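PDB 3F9S: putative polyketide cyclase from Acidithiobacillus ferrooxidans, which is of unproven function but, as a SnoaL-like member of the NTF2 clan, may cyclise a polyketide-like substrate in a cone-shaped pocket. Local coordinates for residues Glu18-Gly23 with Glu58-Leu63; Ala27-Ile32 with Leu51-Tyr56; Leu39-Asp44 with Thr124-Ile129; Ala65-Gln70 with Trp88-Thr93. One frame throughout, in Å; residues are numbered along the deposited sequence.

Contact 1: residues Glu18-Gly23 with Glu58-Leu63; sequences EVWSEG and ERVKTL
Two helices of the NTF2-like cone, 8-21 and 53-66, meet here through the side chains of Val19 and Trp20 on one and Arg59, Val60 and Leu63 on the other. Val60 CG1 sits over one face of the six-membered ring of Trp20, 4.0 Å from its centroid and 8° off the normal, a CH-pi contact. The other methyl, Val60 CG2, touches Trp20 CZ2 at 3.5 Å. With CG1 anti to its backbone N (chi1 175°), Val19 directs that methyl to Val60 CG1, 3.7 Å away, and over the same indole face. Leu63 adds its CB at the ring edge and its CD2 against Trp20 CH2 at 3.5 Å; the same CD2 lies over the centre of the Arg59 guanidinium. That group approaches the indole obliquely, Arg59 NH1 lying 3.7 Å from Trp20 CZ2 with the two planes 65° apart. Arg59 NH2 forms salt bridges with Asp41 and Asp44, beyond the two helices; Trp20 NE1 donates to Tyr56 OH, earlier on helix 53-66. Cohesion between the segments therefore rests on apolar packing, while the indole N-H gives the helix pair a polar tie just outside them and the guanidinium is bound to loop carboxylates.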
loop_
_atom_site.group_PDB
_atom_site.type_symbol
_atom_site.label_atom_id
_atom_site.label_comp_id
_atom_site.label_asym_id
_atom_site.label_seq_id
_atom_site.Cartn_x
_atom_site.Cartn_y
_atom_site.Cartn_z
ATOM N N GLU A 18 -3.292 12.051 -16.606
ATOM C CA GLU A 18 -3.062 11.874 -18.041
ATOM C C GLU A 18 -2.759 10.462 -18.472
ATOM O O GLU A 18 -3.386 9.935 -19.397
ATOM C CB GLU A 18 -1.938 12.792 -18.512
ATOM C CG GLU A 18 -2.291 14.246 -18.443
ATOM C CD GLU A 18 -1.173 15.168 -18.892
ATOM O OE1 GLU A 18 -0.020 14.725 -19.083
ATOM O OE2 GLU A 18 -1.465 16.375 -19.039
ATOM N N VAL A 19 -1.781 9.860 -17.814
ATOM C CA VAL A 19 -1.348 8.526 -18.204
ATOM C C VAL A 19 -2.294 7.442 -17.706
ATOM O O VAL A 19 -2.772 6.638 -18.496
ATOM C CB VAL A 19 0.075 8.223 -17.719
ATOM C CG1 VAL A 19 0.473 6.767 -18.042
ATOM C CG2 VAL A 19 1.055 9.210 -18.334
ATOM N N TRP A 20 -2.589 7.463 -16.414
ATOM C CA TRP A 20 -3.287 6.352 -15.782
ATOM C C TRP A 20 -4.781 6.409 -15.770
ATOM O O TRP A 20 -5.419 5.361 -15.858
ATOM C CB TRP A 20 -2.729 6.134 -14.381
ATOM C CG TRP A 20 -1.394 5.542 -14.519
ATOM C CD1 TRP A 20 -0.209 6.196 -14.505
ATOM C CD2 TRP A 20 -1.111 4.179 -14.858
ATOM N NE1 TRP A 20 0.809 5.315 -14.757
ATOM C CE2 TRP A 20 0.286 4.068 -14.980
ATOM C CE3 TRP A 20 -1.902 3.035 -15.035
ATOM C CZ2 TRP A 20 0.922 2.852 -15.265
ATOM C CZ3 TRP A 20 -1.280 1.832 -15.346
ATOM C CH2 TRP A 20 0.126 1.753 -15.456
ATOM N N SER A 21 -5.336 7.598 -15.585
ATOM C CA SER A 21 -6.780 7.751 -15.582
ATOM C C SER A 21 -7.323 7.987 -16.980
ATOM O O SER A 21 -8.404 7.500 -17.277
ATOM C CB SER A 21 -7.223 8.864 -14.640
ATOM O OG SER A 21 -6.858 8.559 -13.304
ATOM N N GLU A 22 -6.588 8.709 -17.831
ATOM C CA GLU A 22 -7.046 9.049 -19.184
ATOM C C GLU A 22 -6.429 8.207 -20.283
ATOM O O GLU A 22 -6.911 8.248 -21.408
ATOM C CB GLU A 22 -6.817 10.527 -19.459
ATOM C CG GLU A 22 -7.650 11.434 -18.562
ATOM C CD GLU A 22 -7.213 12.880 -18.586
ATOM O OE1 GLU A 22 -6.302 13.267 -19.349
ATOM O OE2 GLU A 22 -7.797 13.653 -17.806
ATOM N N GLY A 23 -5.400 7.432 -19.969
ATOM C CA GLY A 23 -4.776 6.552 -20.947
ATOM C C GLY A 23 -3.976 7.252 -22.018
ATOM O O GLY A 23 -3.829 6.710 -23.119
ATOM N N GLU A 58 4.660 0.280 -22.478
ATOM C CA GLU A 58 4.089 -1.041 -22.736
ATOM C C GLU A 58 3.363 -1.552 -21.510
ATOM O O GLU A 58 2.266 -2.085 -21.628
ATOM C CB GLU A 58 5.138 -2.057 -23.201
ATOM C CG GLU A 58 5.735 -1.734 -24.550
ATOM C CD GLU A 58 4.740 -1.641 -25.681
ATOM O OE1 GLU A 58 3.715 -2.354 -25.664
ATOM O OE2 GLU A 58 5.023 -0.874 -26.619
ATOM N N ARG A 59 3.933 -1.324 -20.333
ATOM C CA ARG A 59 3.280 -1.742 -19.111
ATOM C C ARG A 59 1.982 -0.972 -18.921
ATOM O O ARG A 59 0.976 -1.561 -18.540
ATOM C CB ARG A 59 4.215 -1.599 -17.936
ATOM C CG ARG A 59 3.566 -1.758 -16.597
ATOM C CD ARG A 59 4.615 -1.749 -15.566
ATOM N NE ARG A 59 4.012 -1.854 -14.242
ATOM C CZ ARG A 59 3.428 -0.850 -13.599
ATOM N NH1 ARG A 59 3.357 0.370 -14.107
ATOM N NH2 ARG A 59 2.920 -1.067 -12.394
ATOM N N VAL A 60 2.002 0.327 -19.193
ATOM C CA VAL A 60 0.766 1.114 -19.096
ATOM C C VAL A 60 -0.288 0.534 -20.023
ATOM O O VAL A 60 -1.426 0.326 -19.606
ATOM C CB VAL A 60 0.942 2.590 -19.432
ATOM C CG1 VAL A 60 -0.406 3.328 -19.175
ATOM C CG2 VAL A 60 2.039 3.204 -18.591
ATOM N N LYS A 61 0.108 0.225 -21.251
ATOM C CA LYS A 61 -0.824 -0.326 -22.232
ATOM C C LYS A 61 -1.472 -1.616 -21.731
ATOM O O LYS A 61 -2.674 -1.797 -21.899
ATOM C CB LYS A 61 -0.157 -0.571 -23.578
ATOM C CG LYS A 61 0.305 0.688 -24.315
ATOM C CD LYS A 61 1.070 0.276 -25.577
ATOM C CE LYS A 61 1.967 1.375 -26.099
ATOM N NZ LYS A 61 2.723 0.894 -27.303
ATOM N N THR A 62 -0.674 -2.490 -21.116
ATOM C CA THR A 62 -1.189 -3.765 -20.600
ATOM C C THR A 62 -2.149 -3.564 -19.444
ATOM O O THR A 62 -3.243 -4.112 -19.449
ATOM C CB THR A 62 -0.048 -4.674 -20.163
ATOM O OG1 THR A 62 0.567 -5.139 -21.351
ATOM C CG2 THR A 62 -0.532 -5.898 -19.407
ATOM N N LEU A 63 -1.722 -2.772 -18.474
ATOM C CA LEU A 63 -2.551 -2.501 -17.309
ATOM C C LEU A 63 -3.802 -1.714 -17.680
ATOM O O LEU A 63 -4.890 -2.009 -17.180
ATOM C CB LEU A 63 -1.746 -1.785 -16.235
ATOM C CG LEU A 63 -0.782 -2.619 -15.392
ATOM C CD1 LEU A 63 0.129 -3.546 -16.162
ATOM C CD2 LEU A 63 0.046 -1.666 -14.527
#

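Contact 2: residues Ala27-Ile32 with Leu51-Tyr56; sequences ASDKYI and LDVAGY
The Tyr56 ring carries Ile32 on one face and Ser28 at its edge, and it also meets the Tyr36 ring edge-to-face. Ile32 CG1 stands over the ring centre, 3.7 Å from the centroid and 14° off the normal, a CH-pi contact, and Ile32 CD1 continues across the same face to Tyr56 CZ at 3.6 Å. Near the ring plane, Ser28 OG comes to 3.6 Å from Tyr56 CE1; that hydroxyl is hydrogen-bonded to Ile25 O. Tyr56 holds CG anti to its backbone N (chi1 -176°), which sends the ring across to Ile32 and leaves its hydroxyl to accept from Trp20 NE1. A turn earlier on the same helix, Val53 CG2 packs on Ile32 CB at 3.9 Å, while Val53 CG1 meets Asp29 OD1 at 3.3 Å at the solvent side, where Asp29 OD1 also forms a salt bridge with Lys57. The start of this helix is fixed by Asp52 at the N-cap, whose OD1 receives Gly55 N at 2.8 Å. Ile32, just after the short, weakly bonded helix about 28-31, makes most of the contact, against Val53 and Tyr56: packing on the first turns of helix 53-66 at one end of the NTF2-like fold, beside helix 8-21.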
loop_
_atom_site.group_PDB
_atom_site.type_symbol
_atom_site.label_atom_id
_atom_site.label_comp_id
_atom_site.label_asym_id
_atom_site.label_seq_id
_atom_site.Cartn_x
_atom_site.Cartn_y
_atom_site.Cartn_z
ATOM N N ALA A 27 1.978 10.538 -23.020
ATOM C CA ALA A 27 2.290 11.548 -22.002
ATOM C C ALA A 27 3.346 11.052 -21.014
ATOM O O ALA A 27 3.966 11.870 -20.338
ATOM C CB ALA A 27 1.049 11.998 -21.254
ATOM N N SER A 28 3.536 9.732 -20.911
ATOM C CA SER A 28 4.642 9.142 -20.136
ATOM C C SER A 28 5.988 9.764 -20.473
ATOM O O SER A 28 6.841 9.875 -19.613
ATOM C CB SER A 28 4.741 7.644 -20.393
ATOM O OG SER A 28 3.514 7.014 -20.070
ATOM N N ASP A 29 6.179 10.150 -21.734
ATOM C CA ASP A 29 7.392 10.843 -22.161
ATOM C C ASP A 29 7.728 12.087 -21.339
ATOM O O ASP A 29 8.891 12.421 -21.223
ATOM C CB ASP A 29 7.307 11.256 -23.626
ATOM C CG ASP A 29 7.281 10.080 -24.581
ATOM O OD1 ASP A 29 7.461 8.923 -24.163
ATOM O OD2 ASP A 29 7.060 10.332 -25.780
ATOM N N LYS A 30 6.719 12.779 -20.824
ATOM C CA LYS A 30 6.910 13.984 -20.028
ATOM C C LYS A 30 7.267 13.697 -18.583
ATOM O O LYS A 30 7.803 14.574 -17.909
ATOM C CB LYS A 30 5.628 14.810 -19.997
ATOM C CG LYS A 30 5.100 15.242 -21.340
ATOM C CD LYS A 30 3.873 16.144 -21.207
ATOM C CE LYS A 30 2.644 15.396 -20.706
ATOM N NZ LYS A 30 1.424 16.253 -20.718
ATOM N N TYR A 31 6.951 12.494 -18.100
ATOM C CA TYR A 31 7.065 12.172 -16.677
ATOM C C TYR A 31 8.052 11.113 -16.254
ATOM O O TYR A 31 8.431 11.090 -15.093
ATOM C CB TYR A 31 5.707 11.646 -16.217
ATOM C CG TYR A 31 4.588 12.605 -16.446
ATOM C CD1 TYR A 31 4.544 13.800 -15.747
ATOM C CD2 TYR A 31 3.581 12.331 -17.376
ATOM C CE1 TYR A 31 3.514 14.701 -15.945
ATOM C CE2 TYR A 31 2.541 13.230 -17.589
ATOM C CZ TYR A 31 2.510 14.405 -16.840
ATOM O OH TYR A 31 1.508 15.318 -16.998
ATOM N N ILE A 32 8.385 10.193 -17.152
ATOM C CA ILE A 32 9.220 9.065 -16.796
ATOM C C ILE A 32 10.668 9.349 -17.087
ATOM O O ILE A 32 11.013 9.868 -18.131
ATOM C CB ILE A 32 8.742 7.773 -17.469
ATOM C CG1 ILE A 32 7.254 7.548 -17.177
ATOM C CG2 ILE A 32 9.531 6.572 -16.974
ATOM C CD1 ILE A 32 6.839 7.587 -15.697
ATOM N N LEU A 51 12.835 -0.520 -16.415
ATOM C CA LEU A 51 12.224 -0.234 -17.706
ATOM C C LEU A 51 12.764 1.050 -18.310
ATOM O O LEU A 51 13.153 1.964 -17.595
ATOM C CB LEU A 51 10.726 -0.029 -17.488
ATOM C CG LEU A 51 9.978 -1.223 -16.869
ATOM C CD1 LEU A 51 8.528 -0.829 -16.662
ATOM C CD2 LEU A 51 10.104 -2.440 -17.773
ATOM N N ASP A 52 12.784 1.121 -19.633
ATOM C CA ASP A 52 13.029 2.400 -20.278
ATOM C C ASP A 52 11.635 2.989 -20.495
ATOM O O ASP A 52 10.638 2.318 -20.218
ATOM C CB ASP A 52 13.866 2.288 -21.556
ATOM C CG ASP A 52 13.332 1.313 -22.557
ATOM O OD1 ASP A 52 12.184 0.847 -22.432
ATOM O OD2 ASP A 52 14.095 1.004 -23.488
ATOM N N VAL A 53 11.541 4.197 -21.032
ATOM C CA VAL A 53 10.220 4.819 -21.251
ATOM C C VAL A 53 9.318 3.967 -22.152
ATOM O O VAL A 53 8.125 3.817 -21.871
ATOM C CB VAL A 53 10.330 6.283 -21.730
ATOM C CG1 VAL A 53 8.985 6.858 -22.126
ATOM C CG2 VAL A 53 10.922 7.153 -20.622
ATOM N N ALA A 54 9.892 3.366 -23.192
ATOM C CA ALA A 54 9.147 2.479 -24.087
ATOM C C ALA A 54 8.542 1.319 -23.306
ATOM O O ALA A 54 7.364 1.059 -23.437
ATOM C CB ALA A 54 10.047 1.949 -25.189
ATOM N N GLY A 55 9.357 0.670 -22.472
ATOM C CA GLY A 55 8.944 -0.449 -21.619
ATOM C C GLY A 55 7.880 -0.012 -20.637
ATOM O O GLY A 55 6.908 -0.728 -20.433
ATOM N N TYR A 56 8.073 1.164 -20.049
ATOM C CA TYR A 56 7.074 1.762 -19.163
ATOM C C TYR A 56 5.725 1.892 -19.881
ATOM O O TYR A 56 4.679 1.499 -19.344
ATOM C CB TYR A 56 7.533 3.138 -18.688
ATOM C CG TYR A 56 6.575 3.724 -17.719
ATOM C CD1 TYR A 56 5.482 4.470 -18.166
ATOM C CD2 TYR A 56 6.682 3.453 -16.366
ATOM C CE1 TYR A 56 4.577 4.964 -17.308
ATOM C CE2 TYR A 56 5.754 3.954 -15.485
ATOM C CZ TYR A 56 4.717 4.702 -15.969
ATOM O OH TYR A 56 3.820 5.187 -15.089
#

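Contact 3: residues Leu39-Asp44 with Thr124-Ile129; sequences LHDPGD and TGHWQI
His126 comes first, its carbonyl O accepting from Leu39 N at 2.9 Å and, weakly, from His40 N. The His126 ring turns to Asp41: NE2 donates to Asp41 OD2 over 2.7 Å, with the oxygen near the ring plane but the nitrogen 41° above the carboxylate plane. His126 CG sits between its own backbone N and carbonyl carbon (chi1 73°), a torsion that brings the ring round to the carboxylate; ND1 is hydrogen-bonded to Tyr36 OH, so both ring nitrogens are held. Trp127 pairs with His40 in a parallel bridge, strand 36-40 beside strand 122-130 in the curved mixed sheet of the NTF2-like fold. Their side chains run alongside each other on one side of the sheet: the rings form an offset stack with centroids 4.2 Å apart and planes at 19°, and His40 CB lies over the five-membered ring of Trp127. His40 NE2 goes on to Ser111 of the second subunit, which places this stack at the dimer interface. Next, Gln128 N donates to His40 O at 2.7 Å, and its extended side chain brings NE2 to Asp41 OD1 at 3.0 Å, again from above the carboxylate plane. Gln128 OE1 is hydrogen-bonded to Thr114 OG1, which helps fix the turn of the amide. Asp41 is thereby held by His126, Gln128 and, through a salt bridge, Arg59, while Gln128 NE2 also binds a glycerol, probably from the crystallisation liquor, that may nevertheless mark a pocket. Ile129 CD1 finishes the run at the His40 ring edge, 3.3 Å from NE2.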
loop_
_atom_site.group_PDB
_atom_site.type_symbol
_atom_site.label_atom_id
_atom_site.label_comp_id
_atom_site.label_asym_id
_atom_site.label_seq_id
_atom_site.Cartn_x
_atom_site.Cartn_y
_atom_site.Cartn_z
ATOM N N LEU A 39 10.036 -1.175 -8.238
ATOM C CA LEU A 39 10.763 -1.634 -7.063
ATOM C C LEU A 39 9.975 -2.688 -6.311
ATOM O O LEU A 39 10.536 -3.638 -5.831
ATOM C CB LEU A 39 11.053 -0.474 -6.129
ATOM C CG LEU A 39 11.947 0.615 -6.716
ATOM C CD1 LEU A 39 11.787 1.907 -5.892
ATOM C CD2 LEU A 39 13.386 0.113 -6.729
ATOM N N HIS A 40 8.679 -2.484 -6.209
ATOM C CA HIS A 40 7.825 -3.419 -5.518
ATOM C C HIS A 40 6.422 -3.164 -6.009
ATOM O O HIS A 40 5.978 -2.022 -6.059
ATOM C CB HIS A 40 7.930 -3.155 -4.024
ATOM C CG HIS A 40 7.123 -4.088 -3.191
ATOM N ND1 HIS A 40 7.553 -5.351 -2.863
ATOM C CD2 HIS A 40 5.930 -3.917 -2.578
ATOM C CE1 HIS A 40 6.645 -5.929 -2.090
ATOM N NE2 HIS A 40 5.634 -5.093 -1.933
ATOM N N ASP A 41 5.707 -4.230 -6.333
ATOM C CA ASP A 41 4.374 -4.101 -6.883
ATOM C C ASP A 41 3.824 -5.511 -7.004
ATOM O O ASP A 41 3.904 -6.125 -8.081
ATOM C CB ASP A 41 4.420 -3.419 -8.253
ATOM C CG ASP A 41 3.088 -2.833 -8.665
ATOM O OD1 ASP A 41 2.022 -3.166 -8.098
ATOM O OD2 ASP A 41 3.148 -2.063 -9.637
ATOM N N PRO A 42 3.329 -6.052 -5.881
ATOM C CA PRO A 42 2.869 -7.425 -5.813
ATOM C C PRO A 42 2.050 -7.882 -6.995
ATOM O O PRO A 42 1.056 -7.248 -7.342
ATOM C CB PRO A 42 2.071 -7.449 -4.529
ATOM C CG PRO A 42 2.881 -6.533 -3.654
ATOM C CD PRO A 42 3.203 -5.402 -4.562
ATOM N N GLY A 43 2.520 -8.948 -7.630
ATOM C CA GLY A 43 1.855 -9.532 -8.782
ATOM C C GLY A 43 2.077 -8.839 -10.104
ATOM O O GLY A 43 1.637 -9.355 -11.147
ATOM N N ASP A 44 2.799 -7.712 -10.099
ATOM C CA ASP A 44 3.014 -6.974 -11.322
ATOM C C ASP A 44 4.005 -7.774 -12.151
ATOM O O ASP A 44 5.056 -8.166 -11.637
ATOM C CB ASP A 44 3.558 -5.576 -11.070
ATOM C CG ASP A 44 3.477 -4.727 -12.291
ATOM O OD1 ASP A 44 4.440 -4.790 -13.056
ATOM O OD2 ASP A 44 2.421 -4.099 -12.534
ATOM N N THR A 124 11.402 7.779 -11.369
ATOM C CA THR A 124 12.426 6.750 -11.521
ATOM C C THR A 124 11.978 5.373 -11.085
ATOM O O THR A 124 12.699 4.394 -11.280
ATOM C CB THR A 124 13.680 7.105 -10.746
ATOM O OG1 THR A 124 13.369 7.128 -9.351
ATOM C CG2 THR A 124 14.225 8.445 -11.228
ATOM N N GLY A 125 10.832 5.287 -10.427
ATOM C CA GLY A 125 10.326 3.998 -10.030
ATOM C C GLY A 125 9.196 4.133 -9.073
ATOM O O GLY A 125 8.848 5.243 -8.693
ATOM N N HIS A 126 8.624 2.994 -8.703
ATOM C CA HIS A 126 7.582 2.989 -7.687
ATOM C C HIS A 126 7.639 1.767 -6.778
ATOM O O HIS A 126 8.186 0.741 -7.139
ATOM C CB HIS A 126 6.187 3.163 -8.275
ATOM C CG HIS A 126 5.679 1.963 -9.008
ATOM N ND1 HIS A 126 5.718 1.856 -10.379
ATOM C CD2 HIS A 126 5.090 0.827 -8.558
ATOM C CE1 HIS A 126 5.179 0.705 -10.740
ATOM N NE2 HIS A 126 4.809 0.056 -9.654
ATOM N N TRP A 127 7.100 1.941 -5.579
ATOM C CA TRP A 127 6.956 0.901 -4.585
ATOM C C TRP A 127 5.472 0.984 -4.283
ATOM O O TRP A 127 4.999 1.982 -3.747
ATOM C CB TRP A 127 7.799 1.244 -3.381
ATOM C CG TRP A 127 8.039 0.124 -2.494
ATOM C CD1 TRP A 127 9.190 -0.585 -2.387
ATOM C CD2 TRP A 127 7.140 -0.406 -1.531
ATOM N NE1 TRP A 127 9.055 -1.542 -1.420
ATOM C CE2 TRP A 127 7.807 -1.456 -0.875
ATOM C CE3 TRP A 127 5.834 -0.090 -1.136
ATOM C CZ2 TRP A 127 7.212 -2.202 0.143
ATOM C CZ3 TRP A 127 5.243 -0.846 -0.131
ATOM C CH2 TRP A 127 5.930 -1.893 0.487
ATOM N N GLN A 128 4.729 -0.054 -4.637
ATOM C CA GLN A 128 3.291 0.007 -4.574
ATOM C C GLN A 128 2.642 -1.184 -3.909
ATOM O O GLN A 128 3.154 -2.287 -3.961
ATOM C CB GLN A 128 2.784 0.096 -6.004
ATOM C CG GLN A 128 1.302 0.021 -6.205
ATOM C CD GLN A 128 0.968 0.513 -7.565
ATOM O OE1 GLN A 128 0.881 1.710 -7.748
ATOM N NE2 GLN A 128 0.864 -0.384 -8.539
ATOM N N ILE A 129 1.533 -0.914 -3.242
ATOM C CA ILE A 129 0.686 -1.991 -2.727
ATOM C C ILE A 129 -0.712 -1.557 -3.126
ATOM O O ILE A 129 -1.056 -0.396 -2.987
ATOM C CB ILE A 129 0.759 -2.140 -1.194
ATOM C CG1 ILE A 129 2.193 -2.236 -0.712
ATOM C CG2 ILE A 129 -0.087 -3.360 -0.743
ATOM C CD1 ILE A 129 2.896 -3.498 -1.051
#

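Contact 4: residues Ala65-Gln70 with Trp88-Thr93; sequences AAFPDQ and WLWTAT
Phe67 and Gln70 close on Trp90 from the turn after helix 53-66, making the dense, inner part of the contact. Trp90 CG is anti to its backbone N (chi1 179°), which extends the indole to both. Its edge meets the Phe67 face in a T-shaped pair, planes at 83° and Trp90 CH2 3.7 Å from Phe67 CG. Phe67 CB also rests on Ala92 CB at 3.6 Å. On the indole edge, Trp90 NE1 donates to Gln70 OE1 over 3.1 Å; the oxygen is in the ring plane, whereas the nitrogen lies well above the amide's carbonyl plane. The other end of this amide is held as well, since Gln70 NE2 reaches Phe67 O at 2.8 Å. That carbonyl also takes Gln70 N, from the opposite face of its plane, closing the type I turn 67-70. The outer side is polar and wetter. Asp69 OD1 receives Thr93 N through its syn lone pair at 2.8 Å in a nearly straight bond (174°); the Thr93 hydroxyl also faces Asp69 OD2, but so close that its geometry is doubtful. One water donates to both Asp69 OD1 and Thr93 O, and a second bridges Asp69 O and Thr91 OG1. Here the chain leaves the helix, turns, and enters strand 71-80 at the sheet border beside strand 83-93: a helix-to-strand connection of the NTF2-like fold, pinned to the neighbouring strand by side chains and water.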
loop_
_atom_site.group_PDB
_atom_site.type_symbol
_atom_site.label_atom_id
_atom_site.label_comp_id
_atom_site.label_asym_id
_atom_site.label_seq_id
_atom_site.Cartn_x
_atom_site.Cartn_y
_atom_site.Cartn_z
ATOM N N ALA A 65 -5.343 -1.711 -20.616
ATOM C CA ALA A 65 -6.201 -2.608 -21.383
ATOM C C ALA A 65 -7.106 -3.507 -20.539
ATOM O O ALA A 65 -8.202 -3.830 -20.964
ATOM C CB ALA A 65 -5.371 -3.470 -22.331
ATOM N N ALA A 66 -6.641 -3.917 -19.365
ATOM C CA ALA A 66 -7.434 -4.745 -18.446
ATOM C C ALA A 66 -8.714 -4.040 -17.971
ATOM O O ALA A 66 -9.770 -4.660 -17.863
ATOM C CB ALA A 66 -6.582 -5.141 -17.240
ATOM N N PHE A 67 -8.593 -2.747 -17.688
ATOM C CA PHE A 67 -9.684 -1.897 -17.215
ATOM C C PHE A 67 -9.516 -0.561 -17.914
ATOM O O PHE A 67 -8.979 0.376 -17.314
ATOM C CB PHE A 67 -9.559 -1.747 -15.710
ATOM C CG PHE A 67 -9.745 -3.024 -14.970
ATOM C CD1 PHE A 67 -11.020 -3.477 -14.663
ATOM C CD2 PHE A 67 -8.645 -3.787 -14.577
ATOM C CE1 PHE A 67 -11.211 -4.673 -13.967
ATOM C CE2 PHE A 67 -8.822 -4.985 -13.878
ATOM C CZ PHE A 67 -10.106 -5.421 -13.565
ATOM N N PRO A 68 -9.956 -0.476 -19.188
ATOM C CA PRO A 68 -9.713 0.718 -19.998
ATOM C C PRO A 68 -10.310 2.033 -19.531
ATOM O O PRO A 68 -9.760 3.072 -19.885
ATOM C CB PRO A 68 -10.203 0.320 -21.390
ATOM C CG PRO A 68 -11.126 -0.798 -21.190
ATOM C CD PRO A 68 -10.694 -1.503 -19.944
ATOM N N ASP A 69 -11.371 1.999 -18.729
ATOM C CA ASP A 69 -11.955 3.237 -18.196
ATOM C C ASP A 69 -11.519 3.498 -16.759
ATOM O O ASP A 69 -12.134 4.321 -16.077
ATOM C CB ASP A 69 -13.479 3.211 -18.312
ATOM C CG ASP A 69 -14.151 2.291 -17.315
ATOM O OD1 ASP A 69 -13.481 1.529 -16.575
ATOM O OD2 ASP A 69 -15.386 2.373 -17.254
ATOM N N GLN A 70 -10.467 2.816 -16.297
ATOM C CA GLN A 70 -10.011 2.975 -14.929
ATOM C C GLN A 70 -9.651 4.411 -14.612
ATOM O O GLN A 70 -9.145 5.134 -15.466
ATOM C CB GLN A 70 -8.824 2.065 -14.609
ATOM C CG GLN A 70 -7.531 2.381 -15.322
ATOM C CD GLN A 70 -6.493 1.312 -15.091
ATOM O OE1 GLN A 70 -5.698 1.418 -14.168
ATOM N NE2 GLN A 70 -6.546 0.247 -15.870
ATOM N N TRP A 88 -4.464 6.329 -3.042
ATOM C CA TRP A 88 -5.492 6.493 -4.034
ATOM C C TRP A 88 -6.568 5.443 -3.961
ATOM O O TRP A 88 -6.374 4.368 -3.396
ATOM C CB TRP A 88 -4.883 6.470 -5.435
ATOM C CG TRP A 88 -3.875 5.385 -5.664
ATOM C CD1 TRP A 88 -2.565 5.487 -5.492
ATOM C CD2 TRP A 88 -4.122 4.056 -6.127
ATOM N NE1 TRP A 88 -1.929 4.313 -5.786
ATOM C CE2 TRP A 88 -2.865 3.399 -6.184
ATOM C CE3 TRP A 88 -5.271 3.348 -6.463
ATOM C CZ2 TRP A 88 -2.722 2.093 -6.617
ATOM C CZ3 TRP A 88 -5.146 2.024 -6.885
ATOM C CH2 TRP A 88 -3.869 1.406 -6.950
ATOM N N LEU A 89 -7.714 5.839 -4.496
ATOM C CA LEU A 89 -8.839 4.979 -4.738
ATOM C C LEU A 89 -8.833 4.842 -6.241
ATOM O O LEU A 89 -8.222 5.629 -6.970
ATOM C CB LEU A 89 -10.121 5.627 -4.265
ATOM C CG LEU A 89 -10.095 5.953 -2.780
ATOM C CD1 LEU A 89 -11.407 6.611 -2.421
ATOM C CD2 LEU A 89 -9.813 4.774 -1.870
ATOM N N TRP A 90 -9.550 3.836 -6.700
ATOM C CA TRP A 90 -9.551 3.487 -8.093
ATOM C C TRP A 90 -10.875 2.882 -8.405
ATOM O O TRP A 90 -11.457 2.183 -7.568
ATOM C CB TRP A 90 -8.458 2.461 -8.245
ATOM C CG TRP A 90 -8.230 1.880 -9.562
ATOM C CD1 TRP A 90 -7.346 2.322 -10.475
ATOM C CD2 TRP A 90 -8.811 0.691 -10.092
ATOM N NE1 TRP A 90 -7.324 1.496 -11.550
ATOM C CE2 TRP A 90 -8.218 0.477 -11.349
ATOM C CE3 TRP A 90 -9.748 -0.237 -9.615
ATOM C CZ2 TRP A 90 -8.541 -0.611 -12.142
ATOM C CZ3 TRP A 90 -10.078 -1.314 -10.404
ATOM C CH2 TRP A 90 -9.494 -1.488 -11.665
ATOM N N THR A 91 -11.386 3.214 -9.581
ATOM C CA THR A 91 -12.635 2.678 -10.032
ATOM C C THR A 91 -12.444 2.326 -11.485
ATOM O O THR A 91 -11.684 2.986 -12.182
ATOM C CB THR A 91 -13.766 3.708 -9.892
ATOM O OG1 THR A 91 -13.455 4.861 -10.677
ATOM C CG2 THR A 91 -13.927 4.122 -8.423
ATOM N N ALA A 92 -13.107 1.267 -11.904
ATOM C CA ALA A 92 -13.080 0.821 -13.295
ATOM C C ALA A 92 -14.293 -0.054 -13.488
ATOM O O ALA A 92 -14.818 -0.604 -12.526
ATOM C CB ALA A 92 -11.821 0.046 -13.557
ATOM N N THR A 93 -14.763 -0.120 -14.724
ATOM C CA THR A 93 -15.894 -0.948 -15.103
ATOM C C THR A 93 -15.301 -2.283 -15.503
ATOM O O THR A 93 -14.273 -2.313 -16.185
ATOM C CB THR A 93 -16.622 -0.364 -16.325
ATOM O OG1 THR A 93 -16.978 0.992 -16.049
ATOM C CG2 THR A 93 -17.867 -1.147 -16.636
HETATM O O HOH W 1 -12.345 -4.814 -17.229
HETATM O O HOH W 2 -13.602 4.582 -13.816
HETATM O O HOH W 3 -12.702 -0.698 -17.407
#

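Contacts 1, 2 and 4 follow helix 53-66 along its length: contact 2 holds its start, contact 1 its middle and contact 4 the turn beyond its end. Contacts 1 and 2 are buried and mainly apolar, with no hydrogen bond between their segments, and they adjoin through Glu18, which meets Lys30 and Tyr31. Contacts 3 and 4 are only partly buried and far more polar, the former through strand bonds and a carboxylate network, the latter through side-chain bonds and waters. Arg59 ties contact 1 to the carboxylates of contact 3. Contact 3 lies at the dimer interface, while strand 88-93 of contact 4 reaches it through Leu89.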